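Local structure of acinetobacter secreted protease CpaA (Acinetobacter nosocomialis M2, 6O38) at residues S37-T49 / F82-Q94. The protein acts as a secreted zinc metalloprotease that binds its chaperone CpaB and is probably exported by type II secretion. Sequence-based numbering, arbitrary orientation.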
# COMPACT_ATOMS: atom_id res chain seq x y z
N SER A 37 -19.02 0.28 -17.37
CA SER A 37 -19.51 -0.74 -16.46
C SER A 37 -20.64 -1.51 -17.13
O SER A 37 -21.35 -0.98 -17.99
CB SER A 37 -20.01 -0.13 -15.14
OG SER A 37 -21.12 0.72 -15.36
N LEU A 38 -20.79 -2.78 -16.73
CA LEU A 38 -21.83 -3.67 -17.20
C LEU A 38 -23.04 -3.63 -16.27
O LEU A 38 -22.89 -3.39 -15.07
CB LEU A 38 -21.30 -5.10 -17.30
CG LEU A 38 -20.13 -5.32 -18.26
CD1 LEU A 38 -19.66 -6.76 -18.22
CD2 LEU A 38 -20.52 -4.93 -19.68
N PRO A 39 -24.24 -3.84 -16.80
CA PRO A 39 -25.44 -3.73 -15.95
C PRO A 39 -25.58 -4.93 -15.03
O PRO A 39 -25.28 -6.06 -15.39
CB PRO A 39 -26.58 -3.66 -16.96
CG PRO A 39 -26.06 -4.42 -18.14
CD PRO A 39 -24.58 -4.14 -18.20
N THR A 40 -26.05 -4.66 -13.81
CA THR A 40 -26.31 -5.73 -12.85
C THR A 40 -27.58 -6.49 -13.20
O THR A 40 -27.59 -7.73 -13.20
CB THR A 40 -26.40 -5.16 -11.43
OG1 THR A 40 -27.14 -3.94 -11.45
CG2 THR A 40 -25.01 -4.89 -10.87
N ASN A 41 -28.65 -5.78 -13.51
CA ASN A 41 -29.88 -6.42 -13.95
C ASN A 41 -29.72 -6.90 -15.38
O ASN A 41 -29.34 -6.13 -16.27
CB ASN A 41 -31.05 -5.44 -13.84
CG ASN A 41 -32.28 -6.07 -13.21
OD1 ASN A 41 -32.20 -7.11 -12.56
ND2 ASN A 41 -33.43 -5.43 -13.38
N ALA A 42 -30.01 -8.18 -15.62
CA ALA A 42 -29.86 -8.76 -16.95
C ALA A 42 -30.55 -10.11 -16.99
O ALA A 42 -30.86 -10.70 -15.95
CB ALA A 42 -28.38 -8.91 -17.34
N ASN A 43 -30.80 -10.59 -18.21
CA ASN A 43 -31.33 -11.92 -18.42
C ASN A 43 -30.19 -12.91 -18.64
O ASN A 43 -29.01 -12.53 -18.69
CB ASN A 43 -32.31 -11.92 -19.59
CG ASN A 43 -33.67 -11.35 -19.21
OD1 ASN A 43 -33.82 -10.14 -19.03
ND2 ASN A 43 -34.66 -12.23 -19.09
N ASN A 44 -30.53 -14.19 -18.79
CA ASN A 44 -29.53 -15.25 -18.71
C ASN A 44 -28.49 -15.13 -19.82
O ASN A 44 -27.31 -14.91 -19.56
CB ASN A 44 -30.22 -16.62 -18.75
CG ASN A 44 -29.29 -17.75 -18.35
OD1 ASN A 44 -28.35 -17.55 -17.58
ND2 ASN A 44 -29.54 -18.94 -18.88
N SER A 45 -28.92 -15.28 -21.07
CA SER A 45 -27.99 -15.38 -22.20
C SER A 45 -27.79 -14.04 -22.91
O SER A 45 -27.56 -14.02 -24.12
CB SER A 45 -28.47 -16.44 -23.19
OG SER A 45 -28.37 -17.74 -22.62
N ASP A 46 -27.86 -12.93 -22.18
CA ASP A 46 -27.60 -11.63 -22.78
C ASP A 46 -26.12 -11.50 -23.14
O ASP A 46 -25.24 -11.92 -22.38
CB ASP A 46 -28.01 -10.51 -21.83
CG ASP A 46 -29.51 -10.42 -21.64
OD1 ASP A 46 -30.24 -11.23 -22.27
OD2 ASP A 46 -29.97 -9.55 -20.87
N LYS A 47 -25.86 -10.92 -24.31
CA LYS A 47 -24.50 -10.76 -24.82
C LYS A 47 -24.17 -9.28 -24.96
O LYS A 47 -24.97 -8.52 -25.51
CB LYS A 47 -24.34 -11.47 -26.17
CG LYS A 47 -22.98 -11.26 -26.82
CD LYS A 47 -22.90 -11.92 -28.19
CE LYS A 47 -23.03 -13.43 -28.08
NZ LYS A 47 -22.87 -14.09 -29.41
N ILE A 48 -23.01 -8.89 -24.45
CA ILE A 48 -22.51 -7.53 -24.56
C ILE A 48 -21.10 -7.58 -25.14
O ILE A 48 -20.26 -8.35 -24.67
CB ILE A 48 -22.50 -6.79 -23.21
CG1 ILE A 48 -23.93 -6.49 -22.76
CG2 ILE A 48 -21.68 -5.52 -23.29
CD1 ILE A 48 -24.01 -5.63 -21.52
N THR A 49 -20.85 -6.78 -26.18
CA THR A 49 -19.55 -6.71 -26.82
C THR A 49 -19.06 -5.27 -26.82
O THR A 49 -19.78 -4.38 -27.29
CB THR A 49 -19.60 -7.26 -28.25
OG1 THR A 49 -19.97 -8.64 -28.22
CG2 THR A 49 -18.24 -7.12 -28.92
N PHE A 82 -18.90 -10.41 -23.41
CA PHE A 82 -19.40 -10.96 -22.16
C PHE A 82 -20.76 -11.60 -22.38
O PHE A 82 -21.57 -11.10 -23.17
CB PHE A 82 -19.51 -9.88 -21.07
CG PHE A 82 -18.19 -9.28 -20.68
CD1 PHE A 82 -17.42 -9.84 -19.67
CD2 PHE A 82 -17.72 -8.14 -21.31
CE1 PHE A 82 -16.21 -9.29 -19.31
CE2 PHE A 82 -16.50 -7.58 -20.95
CZ PHE A 82 -15.75 -8.16 -19.95
N ILE A 83 -21.00 -12.71 -21.69
CA ILE A 83 -22.29 -13.39 -21.70
C ILE A 83 -22.74 -13.56 -20.26
O ILE A 83 -22.02 -14.18 -19.46
CB ILE A 83 -22.23 -14.74 -22.42
CG1 ILE A 83 -21.87 -14.55 -23.90
CG2 ILE A 83 -23.56 -15.48 -22.29
CD1 ILE A 83 -21.84 -15.84 -24.69
N PHE A 84 -23.91 -13.03 -19.92
CA PHE A 84 -24.40 -13.08 -18.56
C PHE A 84 -24.69 -14.52 -18.15
O PHE A 84 -24.69 -15.45 -18.97
CB PHE A 84 -25.66 -12.21 -18.41
CG PHE A 84 -25.99 -11.86 -16.99
CD1 PHE A 84 -25.22 -10.94 -16.29
CD2 PHE A 84 -27.08 -12.43 -16.36
CE1 PHE A 84 -25.53 -10.61 -14.99
CE2 PHE A 84 -27.39 -12.10 -15.05
CZ PHE A 84 -26.62 -11.19 -14.36
N ASN A 85 -24.93 -14.71 -16.85
CA ASN A 85 -25.22 -16.04 -16.31
C ASN A 85 -26.06 -15.85 -15.05
O ASN A 85 -25.56 -15.35 -14.04
CB ASN A 85 -23.94 -16.80 -16.00
CG ASN A 85 -24.20 -18.21 -15.52
OD1 ASN A 85 -24.45 -18.44 -14.34
ND2 ASN A 85 -24.13 -19.17 -16.44
N SER A 86 -27.34 -16.25 -15.12
CA SER A 86 -28.22 -16.09 -13.97
C SER A 86 -27.84 -17.03 -12.83
O SER A 86 -28.04 -16.70 -11.66
CB SER A 86 -29.67 -16.32 -14.38
OG SER A 86 -30.07 -15.39 -15.37
N SER A 87 -27.30 -18.21 -13.15
CA SER A 87 -26.91 -19.16 -12.11
C SER A 87 -25.77 -18.62 -11.25
O SER A 87 -25.67 -18.97 -10.07
CB SER A 87 -26.52 -20.50 -12.74
OG SER A 87 -27.58 -21.03 -13.51
N GLN A 88 -24.91 -17.78 -11.82
CA GLN A 88 -23.81 -17.18 -11.09
C GLN A 88 -23.98 -15.68 -10.87
O GLN A 88 -23.20 -15.09 -10.12
CB GLN A 88 -22.49 -17.44 -11.82
CG GLN A 88 -22.14 -18.91 -11.96
CD GLN A 88 -21.00 -19.16 -12.93
OE1 GLN A 88 -20.85 -18.45 -13.92
NE2 GLN A 88 -20.18 -20.16 -12.63
N ASN A 89 -24.98 -15.06 -11.51
CA ASN A 89 -25.25 -13.62 -11.36
C ASN A 89 -24.04 -12.78 -11.73
O ASN A 89 -23.74 -11.77 -11.09
CB ASN A 89 -25.74 -13.30 -9.94
CG ASN A 89 -26.53 -12.00 -9.88
OD1 ASN A 89 -27.07 -11.55 -10.88
ND2 ASN A 89 -26.59 -11.41 -8.70
N LYS A 90 -23.33 -13.20 -12.78
CA LYS A 90 -22.13 -12.50 -13.23
C LYS A 90 -22.04 -12.57 -14.75
O LYS A 90 -22.62 -13.46 -15.38
CB LYS A 90 -20.86 -13.10 -12.61
CG LYS A 90 -20.68 -12.81 -11.12
CD LYS A 90 -19.49 -13.55 -10.55
CE LYS A 90 -19.69 -15.06 -10.60
NZ LYS A 90 -18.61 -15.79 -9.88
N TRP A 91 -21.32 -11.61 -15.32
CA TRP A 91 -21.03 -11.61 -16.75
C TRP A 91 -19.79 -12.46 -17.01
O TRP A 91 -18.70 -12.13 -16.55
CB TRP A 91 -20.82 -10.18 -17.26
CG TRP A 91 -22.07 -9.36 -17.34
CD1 TRP A 91 -22.57 -8.53 -16.37
CD2 TRP A 91 -22.97 -9.28 -18.44
NE1 TRP A 91 -23.73 -7.94 -16.81
CE2 TRP A 91 -24.00 -8.38 -18.08
CE3 TRP A 91 -23.02 -9.87 -19.71
CZ2 TRP A 91 -25.06 -8.07 -18.93
CZ3 TRP A 91 -24.07 -9.56 -20.55
CH2 TRP A 91 -25.08 -8.68 -20.16
N ILE A 92 -19.97 -13.55 -17.75
CA ILE A 92 -18.87 -14.45 -18.08
C ILE A 92 -18.15 -13.92 -19.31
O ILE A 92 -18.77 -13.66 -20.34
CB ILE A 92 -19.38 -15.88 -18.31
CG1 ILE A 92 -20.11 -16.39 -17.06
CG2 ILE A 92 -18.23 -16.81 -18.67
CD1 ILE A 92 -20.61 -17.81 -17.19
N ALA A 93 -16.83 -13.77 -19.21
CA ALA A 93 -16.04 -13.23 -20.30
C ALA A 93 -15.74 -14.30 -21.34
O ALA A 93 -15.50 -15.47 -21.00
CB ALA A 93 -14.73 -12.64 -19.77
N GLN A 94 -15.74 -13.90 -22.61
CA GLN A 94 -15.44 -14.78 -23.74
C GLN A 94 -14.12 -14.30 -24.35
O GLN A 94 -14.11 -13.48 -25.26
CB GLN A 94 -16.57 -14.77 -24.76
CG GLN A 94 -17.96 -14.93 -24.15
CD GLN A 94 -18.20 -16.32 -23.59
OE1 GLN A 94 -17.71 -17.31 -24.13
NE2 GLN A 94 -18.94 -16.40 -22.50
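The indole of W91 donates its N-H to the backbone carbonyl of P39. W91 NE1 lies 2.8 Å from P39 O, and the bond is almost straight at 177°. The oxygen sits in the ring plane, and the donor lies in the carbonyl plane, so the bond ties the indole edge to the loop at P39. A second straight bond runs from S86 N to the side-chain oxygen OD1 of N44, at 3.0 Å. The N44 CG is anti to the backbone N (chi1 -167°), which swings the amide back to the turn after strand 79-85. Beyond N44 the backbones pair as antiparallel strands, K47-I48 against I83-F82. I48 and F82 exchange both N-H...O bonds, and F84 N donates to D46 O. K47 faces I83 as a non-hydrogen-bonded pair. Both segments belong to the first StcE-type beta-sandwich domain of the chain. Strand 47-52 lies between strand 79-85 and strand 22-27, and the hairpin 79-85/90-98 continues the sheet. The 38-46 chain folds over the W91 side of this hairpin. D46 also braces that chain from within, as OD2 accepts the N-H of N43 from above its carboxylate plane. The apolar layer lies under the loop. L38 CD1 rests over a face of the F82 ring, 3.9 Å from its centroid, and also over a face of the W91 five-membered ring. A42 CB stands over the centre of the F84 ring, 3.7 Å from the centroid and 7° off the normal. The same methyl touches W91 CZ2. F84 CD1 in turn lies over one face of the indole. I48 crosses W91 at about a right angle, its CD1 3.5 Å from W91 CH2. P39 CG reaches W91 CZ2 at 3.9 Å. Outside the two segments, L60 touches F82 and N64 touches W91.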